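Local coordinates for probable acetyltransferase (PDB 2GE3), which probably transfers the acetyl group of acetyl coenzyme A to an amine acceptor, as other members of the GNAT acetyltransferase family do, at residues A[29-34]-A[93-98]; A[125-130]-A[152-157]. All coordinates share one frame; numbering follows the deposited sequence.

Interaction 1: A[29-34]-A[93-98]. With ACO (acetyl coenzyme *a), chain E.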
# COMPACT_ATOMS: atom_id res chain seq x y z
N SER A 29 -3.54 -18.97 4.74
CA SER A 29 -2.39 -18.10 5.18
C SER A 29 -1.26 -18.99 5.71
O SER A 29 -0.04 -18.75 5.41
CB SER A 29 -2.77 -17.10 6.26
OG SER A 29 -3.88 -16.34 5.82
N ARG A 30 -1.68 -20.02 6.44
CA ARG A 30 -0.73 -20.93 7.17
C ARG A 30 0.08 -21.87 6.28
O ARG A 30 1.02 -22.53 6.71
CB ARG A 30 -1.43 -21.68 8.32
CG ARG A 30 -1.78 -20.74 9.51
CD ARG A 30 -2.37 -21.49 10.74
NE ARG A 30 -2.95 -22.75 10.34
CZ ARG A 30 -3.04 -23.86 11.10
NH1 ARG A 30 -2.51 -23.91 12.32
NH2 ARG A 30 -3.62 -24.95 10.59
N GLU A 31 -0.28 -21.90 5.01
CA GLU A 31 0.48 -22.59 4.00
C GLU A 31 1.74 -21.84 3.74
O GLU A 31 2.68 -22.43 3.22
CB GLU A 31 -0.32 -22.67 2.71
CG GLU A 31 -1.46 -23.69 2.80
CD GLU A 31 -2.34 -23.77 1.50
OE1 GLU A 31 -1.83 -24.12 0.41
OE2 GLU A 31 -3.56 -23.52 1.58
N ARG A 32 1.73 -20.54 4.05
CA ARG A 32 2.89 -19.66 3.92
C ARG A 32 3.48 -19.61 2.51
O ARG A 32 4.67 -19.43 2.36
CB ARG A 32 4.00 -20.00 4.94
CG ARG A 32 3.57 -20.04 6.40
CD ARG A 32 4.77 -20.54 7.28
NE ARG A 32 5.31 -19.52 8.20
CZ ARG A 32 6.55 -19.08 8.19
NH1 ARG A 32 7.44 -19.54 7.31
NH2 ARG A 32 6.92 -18.19 9.10
N LYS A 33 2.67 -19.75 1.46
CA LYS A 33 3.23 -19.61 0.09
C LYS A 33 2.61 -18.54 -0.77
O LYS A 33 3.23 -18.03 -1.66
CB LYS A 33 3.31 -20.95 -0.70
CG LYS A 33 2.80 -22.15 0.02
CD LYS A 33 3.44 -23.43 -0.54
CE LYS A 33 3.22 -23.60 -2.06
NZ LYS A 33 2.90 -25.06 -2.27
N TYR A 34 1.39 -18.17 -0.48
CA TYR A 34 0.66 -17.31 -1.37
C TYR A 34 0.31 -15.95 -0.80
O TYR A 34 0.43 -14.96 -1.46
CB TYR A 34 -0.60 -18.03 -1.82
CG TYR A 34 -0.41 -19.48 -2.18
CD1 TYR A 34 -0.90 -20.49 -1.34
CD2 TYR A 34 0.26 -19.87 -3.36
CE1 TYR A 34 -0.79 -21.87 -1.68
CE2 TYR A 34 0.42 -21.22 -3.70
CZ TYR A 34 -0.13 -22.20 -2.85
OH TYR A 34 -0.00 -23.53 -3.13
N ILE A 93 -8.55 -19.76 -1.90
CA ILE A 93 -9.44 -20.91 -2.06
C ILE A 93 -8.73 -22.08 -1.38
O ILE A 93 -7.52 -22.23 -1.55
CB ILE A 93 -9.70 -21.18 -3.61
CG1 ILE A 93 -10.52 -20.04 -4.24
CG2 ILE A 93 -10.42 -22.52 -3.87
CD1 ILE A 93 -10.87 -20.24 -5.68
N LEU A 94 -9.49 -22.91 -0.65
CA LEU A 94 -9.02 -24.11 -0.04
C LEU A 94 -8.43 -25.03 -1.12
O LEU A 94 -8.94 -25.07 -2.23
CB LEU A 94 -10.17 -24.82 0.73
CG LEU A 94 -10.69 -24.10 1.99
CD1 LEU A 94 -11.60 -25.02 2.79
CD2 LEU A 94 -9.51 -23.55 2.83
N PRO A 95 -7.33 -25.73 -0.81
CA PRO A 95 -6.59 -26.53 -1.80
C PRO A 95 -7.45 -27.49 -2.64
O PRO A 95 -7.23 -27.56 -3.88
CB PRO A 95 -5.56 -27.29 -0.96
CG PRO A 95 -5.35 -26.48 0.29
CD PRO A 95 -6.71 -25.78 0.54
N ALA A 96 -8.41 -28.21 -2.02
CA ALA A 96 -9.26 -29.13 -2.76
C ALA A 96 -10.11 -28.43 -3.82
O ALA A 96 -10.63 -29.08 -4.72
CB ALA A 96 -10.29 -29.92 -1.76
N TYR A 97 -10.30 -27.11 -3.73
CA TYR A 97 -11.24 -26.46 -4.68
C TYR A 97 -10.55 -25.62 -5.75
O TYR A 97 -11.19 -24.99 -6.54
CB TYR A 97 -12.25 -25.66 -3.91
CG TYR A 97 -13.14 -26.53 -3.02
CD1 TYR A 97 -14.40 -26.94 -3.49
CD2 TYR A 97 -12.76 -26.90 -1.71
CE1 TYR A 97 -15.27 -27.70 -2.69
CE2 TYR A 97 -13.62 -27.71 -0.90
CZ TYR A 97 -14.85 -28.09 -1.41
OH TYR A 97 -15.78 -28.80 -0.69
N ARG A 98 -9.23 -25.63 -5.76
CA ARG A 98 -8.46 -24.88 -6.77
C ARG A 98 -8.50 -25.53 -8.13
O ARG A 98 -8.76 -26.74 -8.29
CB ARG A 98 -6.99 -24.68 -6.36
CG ARG A 98 -6.87 -23.93 -5.04
CD ARG A 98 -5.46 -23.90 -4.45
NE ARG A 98 -5.54 -23.31 -3.10
CZ ARG A 98 -4.63 -23.38 -2.15
NH1 ARG A 98 -3.51 -24.09 -2.34
NH2 ARG A 98 -4.90 -22.80 -0.97
N1A ACO E . 0.84 -22.38 -14.03
C2A ACO E . 0.24 -21.71 -15.01
N3A ACO E . -1.10 -21.67 -15.10
C4A ACO E . -1.87 -22.33 -14.21
C5A ACO E . -1.29 -23.06 -13.11
C6A ACO E . 0.16 -23.07 -13.06
N6A ACO E . 0.73 -23.76 -11.98
N7A ACO E . -2.32 -23.68 -12.40
C8A ACO E . -3.48 -23.33 -12.94
N9A ACO E . -3.20 -22.56 -14.03
C1B ACO E . -4.21 -21.95 -14.87
C2B ACO E . -5.42 -22.81 -15.19
O2B ACO E . -5.11 -23.47 -16.43
C3B ACO E . -6.43 -21.66 -15.29
O3B ACO E . -6.17 -20.93 -16.50
P3B ACO E . -6.83 -21.22 -17.97
O7A ACO E . -6.35 -22.55 -18.56
O8A ACO E . -6.17 -20.04 -18.67
O9A ACO E . -8.29 -21.38 -17.71
C4B ACO E . -6.05 -20.66 -14.19
O4B ACO E . -4.65 -20.83 -14.05
C5B ACO E . -6.72 -21.01 -12.83
O5B ACO E . -8.09 -20.62 -12.90
P1A ACO E . -9.15 -20.95 -11.83
O1A ACO E . -10.21 -19.95 -12.10
O2A ACO E . -9.27 -22.45 -12.06
O3A ACO E . -8.33 -20.59 -10.48
P2A ACO E . -8.56 -21.03 -8.99
O4A ACO E . -9.93 -21.51 -8.61
O5A ACO E . -7.42 -21.97 -8.73
O6A ACO E . -8.32 -19.60 -8.21
CBP ACO E . -6.41 -18.74 -6.95
CCP ACO E . -7.03 -18.97 -8.34
CDP ACO E . -4.96 -18.22 -7.19
CEP ACO E . -7.23 -17.75 -6.13
CAP ACO E . -6.42 -20.04 -6.05
OAP ACO E . -5.69 -21.00 -6.78
C9P ACO E . -5.82 -19.99 -4.68
O9P ACO E . -6.52 -19.69 -3.71
N8P ACO E . -4.52 -20.31 -4.52
C7P ACO E . -3.90 -20.14 -3.18
C6P ACO E . -3.99 -18.74 -2.63
C5P ACO E . -3.61 -17.59 -3.54
O5P ACO E . -2.70 -17.66 -4.35
N4P ACO E . -4.30 -16.46 -3.35
C3P ACO E . -4.28 -15.40 -4.35
C2P ACO E . -2.90 -14.78 -4.39
S1P ACO E . -2.60 -13.89 -2.88
C ACO E . -1.75 -12.95 -3.98
O ACO E . -2.09 -12.99 -5.13
CH3 ACO E . -0.70 -12.04 -3.38
O HOH W 1 -2.23 -25.90 -4.41

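Interaction 2: A[125-130]-A[152-157]. With ACO (acetyl coenzyme *a), chain E.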
# COMPACT_ATOMS: atom_id res chain seq x y z
N SER A 125 -1.25 -7.20 -5.69
CA SER A 125 0.15 -7.63 -5.70
C SER A 125 0.19 -9.14 -5.65
O SER A 125 -0.55 -9.71 -4.89
CB SER A 125 0.81 -7.09 -4.45
OG SER A 125 1.15 -5.72 -4.80
N VAL A 126 1.04 -9.79 -6.44
CA VAL A 126 1.15 -11.22 -6.46
C VAL A 126 2.63 -11.68 -6.46
O VAL A 126 3.46 -11.05 -7.13
CB VAL A 126 0.33 -11.80 -7.68
CG1 VAL A 126 0.90 -11.28 -9.06
CG2 VAL A 126 0.26 -13.25 -7.65
N HIS A 127 2.94 -12.76 -5.74
CA HIS A 127 4.28 -13.30 -5.77
C HIS A 127 4.65 -13.75 -7.16
O HIS A 127 3.85 -14.41 -7.85
CB HIS A 127 4.49 -14.45 -4.74
CG HIS A 127 4.22 -14.08 -3.31
ND1 HIS A 127 4.16 -15.00 -2.30
CD2 HIS A 127 4.00 -12.88 -2.72
CE1 HIS A 127 3.86 -14.41 -1.16
NE2 HIS A 127 3.72 -13.12 -1.39
N ALA A 128 5.88 -13.41 -7.57
CA ALA A 128 6.31 -13.65 -8.97
C ALA A 128 6.31 -15.13 -9.32
O ALA A 128 6.21 -15.53 -10.50
CB ALA A 128 7.68 -13.00 -9.32
N ASP A 129 6.43 -15.95 -8.29
CA ASP A 129 6.42 -17.38 -8.47
C ASP A 129 5.01 -18.04 -8.28
O ASP A 129 4.87 -19.24 -8.45
CB ASP A 129 7.51 -18.02 -7.60
CG ASP A 129 7.25 -17.87 -6.08
OD1 ASP A 129 6.26 -17.20 -5.66
OD2 ASP A 129 8.06 -18.44 -5.26
N ASN A 130 3.96 -17.24 -8.02
CA ASN A 130 2.61 -17.80 -7.90
C ASN A 130 1.98 -17.93 -9.29
O ASN A 130 1.15 -17.09 -9.67
CB ASN A 130 1.76 -16.87 -7.04
CG ASN A 130 0.43 -17.50 -6.62
OD1 ASN A 130 -0.03 -18.48 -7.17
ND2 ASN A 130 -0.17 -16.95 -5.57
N VAL A 152 9.14 -9.24 -0.84
CA VAL A 152 8.47 -10.25 0.04
C VAL A 152 9.62 -11.05 0.66
O VAL A 152 10.61 -11.33 0.01
CB VAL A 152 7.43 -11.14 -0.76
CG1 VAL A 152 6.88 -12.34 0.08
CG2 VAL A 152 6.23 -10.34 -1.18
N SER A 153 9.56 -11.34 1.93
CA SER A 153 10.57 -12.24 2.53
C SER A 153 9.73 -13.23 3.33
O SER A 153 8.81 -12.81 4.04
CB SER A 153 11.46 -11.44 3.49
OG SER A 153 12.47 -12.22 4.06
N ILE A 154 9.93 -14.52 3.15
CA ILE A 154 9.04 -15.42 3.89
C ILE A 154 9.69 -16.23 5.05
O ILE A 154 9.09 -16.42 6.15
CB ILE A 154 8.14 -16.27 2.99
CG1 ILE A 154 7.02 -15.40 2.47
CG2 ILE A 154 7.51 -17.43 3.82
CD1 ILE A 154 6.11 -16.03 1.37
N ASP A 155 10.87 -16.75 4.84
CA ASP A 155 11.63 -17.20 5.97
C ASP A 155 13.08 -17.18 5.51
O ASP A 155 13.65 -18.18 5.10
CB ASP A 155 11.12 -18.55 6.54
CG ASP A 155 10.98 -19.63 5.49
OD1 ASP A 155 9.89 -20.28 5.44
OD2 ASP A 155 12.00 -19.81 4.76
N GLY A 156 13.60 -15.96 5.49
CA GLY A 156 14.97 -15.66 5.11
C GLY A 156 15.16 -15.75 3.63
O GLY A 156 16.30 -15.61 3.16
N HIS A 157 14.07 -15.99 2.88
CA HIS A 157 14.15 -15.94 1.41
C HIS A 157 13.38 -14.72 0.80
O HIS A 157 12.24 -14.53 1.15
CB HIS A 157 13.67 -17.25 0.77
CG HIS A 157 14.48 -18.43 1.17
ND1 HIS A 157 15.86 -18.39 1.28
CD2 HIS A 157 14.12 -19.70 1.50
CE1 HIS A 157 16.32 -19.58 1.65
NE2 HIS A 157 15.28 -20.39 1.79
N1A ACO E . 0.84 -22.38 -14.03
C2A ACO E . 0.24 -21.71 -15.01
N3A ACO E . -1.10 -21.67 -15.10
C4A ACO E . -1.87 -22.33 -14.21
C5A ACO E . -1.29 -23.06 -13.11
C6A ACO E . 0.16 -23.07 -13.06
N6A ACO E . 0.73 -23.76 -11.98
N7A ACO E . -2.32 -23.68 -12.40
C8A ACO E . -3.48 -23.33 -12.94
N9A ACO E . -3.20 -22.56 -14.03
C1B ACO E . -4.21 -21.95 -14.87
C2B ACO E . -5.42 -22.81 -15.19
O2B ACO E . -5.11 -23.47 -16.43
C3B ACO E . -6.43 -21.66 -15.29
O3B ACO E . -6.17 -20.93 -16.50
P3B ACO E . -6.83 -21.22 -17.97
O7A ACO E . -6.35 -22.55 -18.56
O8A ACO E . -6.17 -20.04 -18.67
O9A ACO E . -8.29 -21.38 -17.71
C4B ACO E . -6.05 -20.66 -14.19
O4B ACO E . -4.65 -20.83 -14.05
C5B ACO E . -6.72 -21.01 -12.83
O5B ACO E . -8.09 -20.62 -12.90
P1A ACO E . -9.15 -20.95 -11.83
O1A ACO E . -10.21 -19.95 -12.10
O2A ACO E . -9.27 -22.45 -12.06
O3A ACO E . -8.33 -20.59 -10.48
P2A ACO E . -8.56 -21.03 -8.99
O4A ACO E . -9.93 -21.51 -8.61
O5A ACO E . -7.42 -21.97 -8.73
O6A ACO E . -8.32 -19.60 -8.21
CBP ACO E . -6.41 -18.74 -6.95
CCP ACO E . -7.03 -18.97 -8.34
CDP ACO E . -4.96 -18.22 -7.19
CEP ACO E . -7.23 -17.75 -6.13
CAP ACO E . -6.42 -20.04 -6.05
OAP ACO E . -5.69 -21.00 -6.78
C9P ACO E . -5.82 -19.99 -4.68
O9P ACO E . -6.52 -19.69 -3.71
N8P ACO E . -4.52 -20.31 -4.52
C7P ACO E . -3.90 -20.14 -3.18
C6P ACO E . -3.99 -18.74 -2.63
C5P ACO E . -3.61 -17.59 -3.54
O5P ACO E . -2.70 -17.66 -4.35
N4P ACO E . -4.30 -16.46 -3.35
C3P ACO E . -4.28 -15.40 -4.35
C2P ACO E . -2.90 -14.78 -4.39
S1P ACO E . -2.60 -13.89 -2.88
C ACO E . -1.75 -12.95 -3.98
O ACO E . -2.09 -12.99 -5.13
CH3 ACO E . -0.70 -12.04 -3.38

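Interaction 1: A[29-34]-A[93-98]
Glu-31 and Arg-98 meet head-on beside the pantetheine arm of the cofactor in a GNAT fold, joining the loop after helix 18-29 to the one that follows strand 86-93 and leads into the pyrophosphate-binding turn. Their carboxylate and guanidinium planes lie 18° apart, so the salt bridge is end-on and two-pronged: NH1 of Arg-98 gives a hydrogen bond of 3.2 Å to the syn lone pair of Glu-31 OE1, and NH2 gives one of 3.0 Å to OE2. The arginine chain runs extended from CG to NE, which carries the guanidinium past the cofactor to the acid. NE and NH2 of Arg-98 both donate, side-on, to Ile-93 O, each at 2.7 Å. With bonds along two edges the rotation of the group is fixed; one face lies on Pro-95 CA, the other against C7P of acetyl coenzyme A. Arginine suits the place because it is polar at its rim yet offers flat faces for packing. Tyr-34 stands steeply to it, ring and guanidinium planes 79° apart, with CE1 3.6 Å from Arg-98 NH1. One ring face packs on Lys-33 CB, and the opposite one receives C7P near its rim. C7P thus sits in the corner between a ring face and a guanidinium face, while a water accepts from Arg-98 NH1 at 3.0 Å.

Interaction 2: A[125-130]-A[152-157]
His-127 turns an imidazole toward two purely aliphatic partners, Val-152 and Ile-154, and no hydrogen bond crosses between the segments. The imidazole and Val-152 side chains meet at about a right angle, and both valine branches touch the ring: CG1 lies 3.6 Å from NE2 of His-127, and CG2 lies 3.7 Å from its CD2. Val-152 CG1 stands anti to the backbone N (chi1 171°) and CG2 anti to the carbonyl carbon, a setting that turns both methyls to the imidazole, with CG1 meeting it obliquely. Ile-154 adds the end of its longer chain, CD1 coming within 3.8 Å of His-127 CE1. Branched aliphatic residues fit here because their methyl groups pack closely against a buried ring without asking for a polar partner. ND1 is probably hydrogen-bonded to Lys-33 O, a bond that would favour this rotation of the ring.

Beyond His-127 the chain makes a type I turn, closed by Asn-130 N bonding to His-127 O at 2.8 Å. Asn-130 then takes the N-cap position of helix 131-140. Its ND2 gives a nearly straight hydrogen bond of 2.9 Å, at 166°, to O5P of acetyl coenzyme A. An asparagine amide suits both jobs, since OD1 faces the helix end, making a weak bond to Ala-133 N, while ND2 serves the cofactor. In the sheet, strand 158-167 runs between strands 121-127 and 143-153, its Ile-159 packing on both His-127 and Val-152, and helix 131-140 lies against Val-126.

How the interactions relate
Interaction 1 is partly buried and ionic, joining two loops beside the pantetheine arm; interaction 2 is buried and apolar, joining the ends of two strands that are not neighbours in the sheet. They differ accordingly: a salt bridge and the packing of a methylene on flat faces mark the first, methyl groups against a ring the second. The loop 29-34 also reaches interaction 2 directly. Arg-32 NH1 forms a salt bridge with Asp-155 OD1 at 3.2 Å, and Tyr-34 packs its CD2 on Asn-130 ND2 at 3.7 Å. Both contacts border acetyl coenzyme A, with segments 29-34, 93-98 and 125-130 all touching the cofactor, whereas Ser-153 and Ile-154 of 152-157 meet the second subunit.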